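PDB 5CXX: ferulic acid esterase, AmCE1/Fae1A from Anaeromyces mucronatus, which probably hydrolyses feruloyl esters to release ferulic acid, which it binds in its pocket. Local coordinates for residues T150-L163 and L172-I185. Sequence-based numbering, arbitrary orientation.
With FER (3-(4-hydroxy-3-methoxyphenyl)-2-propenoic acid), chain D.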
# COMPACT_ATOMS: atom_id res chain seq x y z
N THR A 150 8.14 9.39 0.21
CA THR A 150 7.32 8.54 -0.66
C THR A 150 7.00 7.23 0.07
O THR A 150 7.92 6.46 0.42
CB THR A 150 8.07 8.22 -1.95
OG1 THR A 150 8.44 9.44 -2.61
CG2 THR A 150 7.14 7.45 -2.93
N ALA A 151 5.71 6.95 0.31
CA ALA A 151 5.28 5.68 0.93
C ALA A 151 4.38 4.91 0.01
O ALA A 151 3.68 5.49 -0.83
CB ALA A 151 4.51 5.95 2.23
N LEU A 152 4.44 3.58 0.14
CA LEU A 152 3.65 2.69 -0.72
C LEU A 152 3.10 1.60 0.15
O LEU A 152 3.89 0.86 0.81
CB LEU A 152 4.54 2.11 -1.85
CG LEU A 152 3.80 1.13 -2.80
CD1 LEU A 152 2.71 1.91 -3.58
CD2 LEU A 152 4.84 0.56 -3.78
N CYS A 153 1.76 1.49 0.24
CA CYS A 153 1.19 0.44 1.05
C CYS A 153 -0.06 -0.11 0.36
O CYS A 153 -0.48 0.41 -0.66
CB CYS A 153 0.85 0.92 2.50
SG CYS A 153 -0.35 2.32 2.56
N GLY A 154 -0.57 -1.23 0.87
CA GLY A 154 -1.66 -1.88 0.15
C GLY A 154 -2.27 -3.00 0.96
O GLY A 154 -1.73 -3.41 1.98
N PHE A 155 -3.40 -3.49 0.44
CA PHE A 155 -4.07 -4.63 1.01
C PHE A 155 -4.06 -5.80 0.03
O PHE A 155 -4.36 -5.61 -1.14
CB PHE A 155 -5.52 -4.24 1.30
CG PHE A 155 -6.39 -5.40 1.72
CD1 PHE A 155 -6.13 -6.11 2.88
CD2 PHE A 155 -7.56 -5.70 0.97
CE1 PHE A 155 -6.99 -7.14 3.31
CE2 PHE A 155 -8.43 -6.75 1.39
CZ PHE A 155 -8.13 -7.45 2.55
N SER A 156 -3.69 -6.97 0.54
CA SER A 156 -3.83 -8.27 -0.15
C SER A 156 -3.07 -8.20 -1.46
O SER A 156 -1.82 -8.09 -1.41
CB SER A 156 -5.28 -8.66 -0.32
OG SER A 156 -5.33 -10.05 -0.52
N MET A 157 -3.71 -8.33 -2.63
CA MET A 157 -2.88 -8.23 -3.82
C MET A 157 -2.11 -6.90 -3.88
O MET A 157 -1.00 -6.83 -4.42
CB MET A 157 -3.77 -8.36 -5.11
CG MET A 157 -2.92 -8.60 -6.37
SD MET A 157 -2.24 -10.31 -6.37
CE MET A 157 -1.45 -10.34 -7.99
N GLY A 158 -2.72 -5.83 -3.37
CA GLY A 158 -2.07 -4.50 -3.38
C GLY A 158 -0.88 -4.48 -2.39
O GLY A 158 0.06 -3.70 -2.59
N ALA A 159 -0.95 -5.33 -1.37
CA ALA A 159 0.16 -5.47 -0.42
C ALA A 159 1.32 -6.31 -1.03
O ALA A 159 2.49 -6.02 -0.78
CB ALA A 159 -0.37 -6.15 0.85
N ARG A 160 0.98 -7.37 -1.76
CA ARG A 160 1.98 -8.07 -2.55
C ARG A 160 2.68 -7.10 -3.50
O ARG A 160 3.93 -7.08 -3.61
CB ARG A 160 1.30 -9.24 -3.31
CG ARG A 160 1.98 -9.49 -4.66
CD ARG A 160 1.46 -10.82 -5.29
NE ARG A 160 1.73 -10.76 -6.72
CZ ARG A 160 1.64 -11.85 -7.50
NH1 ARG A 160 1.32 -13.04 -6.98
NH2 ARG A 160 1.84 -11.72 -8.82
N THR A 161 1.87 -6.24 -4.15
CA THR A 161 2.44 -5.35 -5.14
C THR A 161 3.30 -4.29 -4.44
O THR A 161 4.38 -3.92 -4.94
CB THR A 161 1.29 -4.69 -5.97
OG1 THR A 161 0.59 -5.79 -6.62
CG2 THR A 161 1.86 -3.72 -7.04
N SER A 162 2.85 -3.82 -3.28
CA SER A 162 3.64 -2.83 -2.52
C SER A 162 4.99 -3.40 -2.09
O SER A 162 6.02 -2.71 -2.16
CB SER A 162 2.88 -2.36 -1.27
OG SER A 162 1.75 -1.61 -1.62
N LEU A 163 5.00 -4.66 -1.64
CA LEU A 163 6.28 -5.25 -1.22
C LEU A 163 7.21 -5.46 -2.41
O LEU A 163 8.42 -5.21 -2.32
CB LEU A 163 6.05 -6.63 -0.56
CG LEU A 163 5.56 -6.50 0.88
CD1 LEU A 163 5.01 -7.89 1.39
CD2 LEU A 163 6.71 -6.03 1.82
N LEU A 172 13.30 4.42 -4.76
CA LEU A 172 12.20 5.37 -4.93
C LEU A 172 11.25 5.42 -3.74
O LEU A 172 10.59 6.47 -3.51
CB LEU A 172 11.41 4.96 -6.21
CG LEU A 172 12.22 4.99 -7.49
CD1 LEU A 172 11.20 4.73 -8.63
CD2 LEU A 172 12.93 6.30 -7.80
N ILE A 173 11.12 4.29 -3.03
CA ILE A 173 10.09 4.09 -2.01
C ILE A 173 10.77 4.01 -0.64
O ILE A 173 11.47 3.01 -0.36
CB ILE A 173 9.32 2.80 -2.24
CG1 ILE A 173 8.72 2.64 -3.70
CG2 ILE A 173 8.19 2.67 -1.21
CD1 ILE A 173 7.82 3.82 -4.09
N GLY A 174 10.53 4.99 0.21
CA GLY A 174 11.17 5.00 1.55
C GLY A 174 10.41 4.11 2.54
O GLY A 174 11.02 3.56 3.46
N TYR A 175 9.08 3.97 2.41
CA TYR A 175 8.24 3.35 3.44
C TYR A 175 7.33 2.36 2.74
O TYR A 175 6.62 2.78 1.79
CB TYR A 175 7.37 4.40 4.20
CG TYR A 175 8.20 5.48 4.82
CD1 TYR A 175 8.64 6.58 4.04
CD2 TYR A 175 8.59 5.40 6.16
CE1 TYR A 175 9.43 7.55 4.62
CE2 TYR A 175 9.37 6.38 6.72
CZ TYR A 175 9.78 7.44 5.96
OH TYR A 175 10.56 8.34 6.70
N VAL A 176 7.31 1.10 3.17
CA VAL A 176 6.53 0.04 2.55
C VAL A 176 5.60 -0.58 3.57
O VAL A 176 6.06 -1.00 4.63
CB VAL A 176 7.44 -1.08 1.95
CG1 VAL A 176 6.61 -2.11 1.16
CG2 VAL A 176 8.59 -0.44 1.17
N GLY A 177 4.30 -0.69 3.24
CA GLY A 177 3.33 -1.25 4.16
C GLY A 177 2.54 -2.32 3.45
O GLY A 177 1.94 -2.11 2.39
N ALA A 178 2.45 -3.49 4.06
CA ALA A 178 1.81 -4.61 3.39
C ALA A 178 0.78 -5.21 4.34
O ALA A 178 1.18 -5.88 5.32
CB ALA A 178 2.85 -5.70 2.98
N PHE A 179 -0.51 -4.99 4.08
CA PHE A 179 -1.56 -5.49 4.98
C PHE A 179 -2.16 -6.73 4.35
O PHE A 179 -2.83 -6.64 3.31
CB PHE A 179 -2.62 -4.38 5.24
CG PHE A 179 -2.01 -3.00 5.45
CD1 PHE A 179 -0.81 -2.84 6.15
CD2 PHE A 179 -2.63 -1.86 4.87
CE1 PHE A 179 -0.21 -1.60 6.27
CE2 PHE A 179 -2.05 -0.59 5.03
CZ PHE A 179 -0.82 -0.45 5.72
N ALA A 180 -1.82 -7.88 4.94
CA ALA A 180 -2.27 -9.20 4.47
C ALA A 180 -1.87 -9.46 3.02
O ALA A 180 -2.73 -9.80 2.19
CB ALA A 180 -3.80 -9.39 4.65
N PRO A 181 -0.58 -9.39 2.70
CA PRO A 181 -0.15 -9.60 1.31
C PRO A 181 -0.44 -11.01 0.75
O PRO A 181 -0.36 -12.04 1.41
CB PRO A 181 1.38 -9.34 1.38
CG PRO A 181 1.79 -9.72 2.82
CD PRO A 181 0.58 -9.09 3.59
N ALA A 182 -0.82 -10.99 -0.53
CA ALA A 182 -1.18 -12.19 -1.28
C ALA A 182 0.03 -13.09 -1.59
O ALA A 182 1.17 -12.58 -1.67
CB ALA A 182 -1.89 -11.72 -2.61
N PRO A 183 -0.23 -14.36 -1.88
CA PRO A 183 0.85 -15.26 -2.33
C PRO A 183 1.44 -14.83 -3.65
O PRO A 183 0.80 -14.13 -4.46
CB PRO A 183 0.18 -16.62 -2.50
CG PRO A 183 -1.35 -16.28 -2.67
CD PRO A 183 -1.55 -15.05 -1.82
N GLY A 184 2.68 -15.29 -3.89
CA GLY A 184 3.29 -15.24 -5.20
C GLY A 184 4.36 -14.19 -5.42
O GLY A 184 4.89 -14.08 -6.56
N ILE A 185 4.72 -13.43 -4.38
CA ILE A 185 5.92 -12.58 -4.58
C ILE A 185 7.07 -13.54 -4.91
O ILE A 185 7.88 -13.30 -5.82
CB ILE A 185 6.29 -11.78 -3.33
CG1 ILE A 185 5.16 -10.77 -3.07
CG2 ILE A 185 7.65 -11.03 -3.55
CD1 ILE A 185 5.39 -10.06 -1.73
C4 FER D . -4.19 -15.99 -4.59
C5 FER D . -5.17 -15.81 -3.57
C6 FER D . -5.59 -14.55 -3.25
C3 FER D . -3.62 -14.85 -5.19
C2 FER D . -4.04 -13.58 -4.89
C1 FER D . -5.01 -13.42 -3.92
C10 FER D . -1.97 -13.99 -6.53
C7 FER D . -5.48 -12.04 -3.62
C8 FER D . -6.61 -11.74 -2.96
C9 FER D . -6.95 -10.27 -2.73
O1 FER D . -6.23 -9.32 -3.16
O2 FER D . -8.02 -10.01 -2.12
O4 FER D . -3.70 -17.20 -5.00
O3 FER D . -2.67 -15.15 -6.12
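Arg160 NH1 gives a hydrogen bond of 2.8 Å to Pro183 O, meeting a lone pair in the carbonyl plane; Pro183 O in turn lies in the guanidinium plane. The arginine chain runs extended from CG to NE, reaching past Ile185, while Met157 CE covers one guanidinium face and Gly184 O lies over the opposite one, toward the rim. Gly184 has backbone angles that call for glycine, and a CB would also strike NH1. A leucine in place of Arg160 would probably leave Pro183 O and Asp123, the salt-bridge partner of NH2, without their mate. The same loop brings Ala182 CB, a small methyl suited to a flat ring, to 3.6 Å from FER C2. At the carboxylate end, Met157 N donates to FER O1 (2.8 Å). Ser156 OG bonds His253, consistent with a Ser-His-Asp triad. The strained turn at Ser156 (phi 59°) fits the nucleophile elbow of an alpha/beta-hydrolase. Strand 150-155, helix 157-168 and parallel strand 175-179 form a beta-alpha-beta unit. Gly154 lets the helix turn back closely, since a CB would clash with Gly158 O. On the helix side of the strands, Ala159 CB packs against both Ala178 and Pro181, and Leu163 CD1 presses on Ala178 CB at a tight 3.5 Å.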